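Local coordinates for protein putative D-lactate dehydrogenase (Chlamydomonas reinhardtii, PDB 4ZGS) that acts as the pyruvate reductase of the chloroplast, probably forming D-lactate with NADH, in the D-isomer specific 2-hydroxyacid dehydrogenase family, at residues D292-E297 with K316-F321. Sequence-based numbering, arbitrary orientation.
Sequences DVYENE and KWDRQF. With NAD (nicotinamide-adenine-dinucleotide), chain I.
Tyr-294 lays one face of its ring under Phe-321, whose CD1 edge sits over the ring centre, 3.8 Å from Tyr-294 CG. The centroids are 4.9 Å apart and the planes inclined at 51°, a tilted edge-to-face pair. Tyr-294 suits its place by offering the pi face, Phe-321 by carrying a ring edge that reaches over it; Phe-321 CB adds a CH-pi contact, 4.3 Å from the centroid of the Tyr-294 ring. With CG anti to the backbone N (chi1 176°), Tyr-294 reaches out of the loop after strand 286-291 to the first turn of helix 319-324. There Asp-318 is the N-cap: its OD1 accepts from Phe-321 N at 3.0 Å, nearly straight, the N-H arriving from above the carboxylate plane. A short acidic side chain is apt here, since it can satisfy an amide that the first turn leaves without a backbone acceptor. Asp-318 OD2 lies 3.5 Å from Tyr-294 CE2, approaching the ring obliquely. Gln-320 is long enough to bring NE2 to Tyr-294 OH (2.9 Å), but this bent hydrogen bond is weak and doubtful, the hydroxyl position being less certain. Beyond the pair, Tyr-166 of a third subunit meets the Phe-321 ring, while Arg-319 forms salt bridges with Asp-279 and Glu-282 of the second subunit. Because the Asp-318 cap ties Phe-321 N, the same carboxylate orders the turn that presents the aromatic edge to Tyr-294.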
loop_
_atom_site.group_PDB
_atom_site.type_symbol
_atom_site.label_atom_id
_atom_site.label_comp_id
_atom_site.label_asym_id
_atom_site.label_seq_id
_atom_site.Cartn_x
_atom_site.Cartn_y
_atom_site.Cartn_z
ATOM N N ASP A 292 19.184 -4.404 3.781
ATOM C CA ASP A 292 18.736 -5.729 3.376
ATOM C C ASP A 292 18.767 -6.650 4.597
ATOM O O ASP A 292 18.395 -7.816 4.519
ATOM C CB ASP A 292 19.630 -6.282 2.260
ATOM C CG ASP A 292 19.030 -7.502 1.576
ATOM O OD1 ASP A 292 17.839 -7.383 1.209
ATOM O OD2 ASP A 292 19.732 -8.566 1.422
ATOM N N VAL A 293 19.242 -6.119 5.720
ATOM C CA VAL A 293 19.524 -6.922 6.916
ATOM C C VAL A 293 19.296 -6.127 8.215
ATOM O O VAL A 293 19.424 -4.895 8.224
ATOM C CB VAL A 293 20.999 -7.457 6.896
ATOM C CG1 VAL A 293 21.199 -8.462 5.754
ATOM C CG2 VAL A 293 22.010 -6.291 6.815
ATOM N N TYR A 294 18.964 -6.839 9.291
ATOM C CA TYR A 294 18.649 -6.256 10.605
ATOM C C TYR A 294 19.081 -7.182 11.753
ATOM O O TYR A 294 18.980 -8.384 11.622
ATOM C CB TYR A 294 17.157 -5.963 10.685
ATOM C CG TYR A 294 16.678 -5.450 12.014
ATOM C CD1 TYR A 294 16.770 -4.107 12.345
ATOM C CD2 TYR A 294 16.128 -6.325 12.945
ATOM C CE1 TYR A 294 16.321 -3.638 13.569
ATOM C CE2 TYR A 294 15.678 -5.875 14.171
ATOM C CZ TYR A 294 15.777 -4.526 14.477
ATOM O OH TYR A 294 15.325 -4.073 15.692
ATOM N N GLU A 295 19.464 -6.631 12.902
ATOM C CA GLU A 295 20.201 -7.372 13.939
ATOM C C GLU A 295 19.661 -8.719 14.458
ATOM O O GLU A 295 20.460 -9.637 14.651
ATOM C CB GLU A 295 20.360 -6.470 15.155
ATOM C CG GLU A 295 21.235 -7.032 16.247
ATOM C CD GLU A 295 21.150 -6.197 17.511
ATOM O OE1 GLU A 295 20.511 -5.121 17.465
ATOM O OE2 GLU A 295 21.705 -6.618 18.548
ATOM N N ASN A 296 18.366 -8.866 14.723
ATOM C CA ASN A 296 17.871 -10.219 15.038
ATOM C C ASN A 296 16.952 -10.661 13.916
ATOM O O ASN A 296 15.815 -10.247 13.829
ATOM C CB ASN A 296 17.167 -10.293 16.410
ATOM C CG ASN A 296 16.859 -11.757 16.861
ATOM O OD1 ASN A 296 16.825 -12.688 16.051
ATOM N ND2 ASN A 296 16.673 -11.950 18.168
ATOM N N GLU A 297 17.456 -11.521 13.051
ATOM C CA GLU A 297 16.672 -11.948 11.910
ATOM C C GLU A 297 15.957 -13.264 12.127
ATOM O O GLU A 297 15.085 -13.612 11.336
ATOM C CB GLU A 297 17.592 -12.116 10.698
ATOM C CG GLU A 297 18.205 -10.838 10.197
ATOM C CD GLU A 297 19.246 -11.080 9.128
ATOM O OE1 GLU A 297 19.532 -12.260 8.832
ATOM O OE2 GLU A 297 19.774 -10.090 8.583
ATOM N N LYS A 316 5.805 -12.836 18.619
ATOM C CA LYS A 316 7.167 -12.474 18.215
ATOM C C LYS A 316 7.328 -11.019 17.775
ATOM O O LYS A 316 8.314 -10.697 17.117
ATOM C CB LYS A 316 7.710 -13.397 17.116
ATOM C CG LYS A 316 8.123 -14.790 17.629
ATOM C CD LYS A 316 8.800 -15.638 16.535
ATOM C CE LYS A 316 7.922 -15.928 15.321
ATOM N NZ LYS A 316 8.645 -16.796 14.332
ATOM N N TRP A 317 6.332 -10.172 18.029
ATOM C CA TRP A 317 6.364 -8.806 17.496
ATOM C C TRP A 317 7.642 -8.041 17.854
ATOM O O TRP A 317 8.026 -7.955 19.021
ATOM C CB TRP A 317 5.158 -8.035 18.003
ATOM C CG TRP A 317 4.968 -6.734 17.369
ATOM C CD1 TRP A 317 5.267 -5.516 17.892
ATOM C CD2 TRP A 317 4.397 -6.501 16.080
ATOM N NE1 TRP A 317 4.935 -4.529 16.990
ATOM C CE2 TRP A 317 4.402 -5.109 15.873
ATOM C CE3 TRP A 317 3.897 -7.338 15.081
ATOM C CZ2 TRP A 317 3.912 -4.528 14.708
ATOM C CZ3 TRP A 317 3.431 -6.766 13.921
ATOM C CH2 TRP A 317 3.433 -5.364 13.744
ATOM N N ASP A 318 8.308 -7.491 16.846
ATOM C CA ASP A 318 9.535 -6.719 17.070
ATOM C C ASP A 318 9.140 -5.256 16.990
ATOM O O ASP A 318 8.864 -4.737 15.926
ATOM C CB ASP A 318 10.593 -7.074 16.028
ATOM C CG ASP A 318 11.958 -6.465 16.326
ATOM O OD1 ASP A 318 12.043 -5.334 16.850
ATOM O OD2 ASP A 318 12.967 -7.127 16.013
ATOM N N ARG A 319 9.062 -4.596 18.125
ATOM C CA ARG A 319 8.479 -3.270 18.116
ATOM C C ARG A 319 9.451 -2.307 17.458
ATOM O O ARG A 319 9.047 -1.430 16.697
ATOM C CB ARG A 319 8.095 -2.790 19.517
ATOM C CG ARG A 319 7.392 -1.435 19.463
ATOM C CD ARG A 319 7.261 -0.836 20.858
ATOM N NE ARG A 319 6.525 -1.729 21.744
ATOM C CZ ARG A 319 6.391 -1.524 23.042
ATOM N NH1 ARG A 319 6.933 -0.446 23.594
ATOM N NH2 ARG A 319 5.728 -2.397 23.781
ATOM N N GLN A 320 10.734 -2.463 17.755
ATOM C CA GLN A 320 11.692 -1.517 17.209
ATOM C C GLN A 320 11.915 -1.681 15.697
ATOM O O GLN A 320 12.004 -0.670 14.997
ATOM C CB GLN A 320 12.996 -1.562 18.005
ATOM C CG GLN A 320 14.112 -2.399 17.483
ATOM C CD GLN A 320 15.415 -2.041 18.178
ATOM O OE1 GLN A 320 15.551 -0.941 18.719
ATOM N NE2 GLN A 320 16.354 -2.979 18.218
ATOM N N PHE A 321 11.893 -2.901 15.165
ATOM C CA PHE A 321 11.903 -3.065 13.705
ATOM C C PHE A 321 10.662 -2.422 13.038
ATOM O O PHE A 321 10.781 -1.657 12.071
ATOM C CB PHE A 321 11.985 -4.542 13.329
ATOM C CG PHE A 321 12.082 -4.804 11.837
ATOM C CD1 PHE A 321 13.183 -4.373 11.093
ATOM C CD2 PHE A 321 11.073 -5.498 11.178
ATOM C CE1 PHE A 321 13.289 -4.642 9.715
ATOM C CE2 PHE A 321 11.162 -5.749 9.795
ATOM C CZ PHE A 321 12.282 -5.317 9.067
HETATM P PA NAD I . 34.918 -11.254 1.507
HETATM O O1A NAD I . 35.827 -12.071 2.344
HETATM O O2A NAD I . 35.660 -11.285 0.222
HETATM O O5B NAD I . 34.750 -9.764 2.074
HETATM C C5B NAD I . 35.023 -9.437 3.436
HETATM C C4B NAD I . 36.140 -8.447 3.538
HETATM O O4B NAD I . 36.018 -7.632 4.792
HETATM C C3B NAD I . 37.468 -9.111 3.581
HETATM O O3B NAD I . 38.370 -8.564 2.578
HETATM C C2B NAD I . 38.024 -8.852 4.904
HETATM O O2B NAD I . 39.469 -8.727 4.820
HETATM C C1B NAD I . 37.412 -7.577 5.338
HETATM N N9A NAD I . 37.465 -7.358 6.727
HETATM C C8A NAD I . 37.798 -8.306 7.739
HETATM N N7A NAD I . 37.755 -7.693 9.002
HETATM C C5A NAD I . 37.409 -6.376 8.786
HETATM C C6A NAD I . 37.193 -5.221 9.601
HETATM N N6A NAD I . 37.331 -5.284 11.010
HETATM N N1A NAD I . 36.875 -4.142 9.043
HETATM C C2A NAD I . 36.721 -3.935 7.849
HETATM N N3A NAD I . 36.874 -4.857 6.962
HETATM C C4A NAD I . 37.231 -6.162 7.339
HETATM O O3 NAD I . 33.485 -11.955 1.334
HETATM P PN NAD I . 32.286 -11.363 0.456
HETATM O O1N NAD I . 31.938 -12.240 -0.689
HETATM O O2N NAD I . 32.684 -10.105 -0.221
HETATM O O5D NAD I . 31.018 -11.102 1.393
HETATM C C5D NAD I . 30.490 -12.108 2.263
HETATM C C4D NAD I . 29.420 -11.436 3.039
HETATM O O4D NAD I . 28.217 -11.239 2.198
HETATM C C3D NAD I . 28.946 -12.229 4.181
HETATM O O3D NAD I . 29.856 -12.127 5.307
HETATM C C2D NAD I . 27.661 -11.599 4.474
HETATM O O2D NAD I . 27.886 -10.467 5.350
HETATM C C1D NAD I . 27.114 -11.128 3.176
HETATM N N1N NAD I . 26.000 -11.900 2.790
HETATM C C2N NAD I . 24.817 -11.263 2.346
HETATM C C3N NAD I . 23.705 -12.019 1.978
HETATM C C7N NAD I . 22.430 -11.328 1.505
HETATM O O7N NAD I . 22.098 -10.257 1.982
HETATM N N7N NAD I . 21.605 -11.931 0.521
HETATM C C4N NAD I . 23.763 -13.423 2.049
HETATM C C5N NAD I . 24.938 -14.063 2.494
HETATM C C6N NAD I . 26.048 -13.310 2.860
#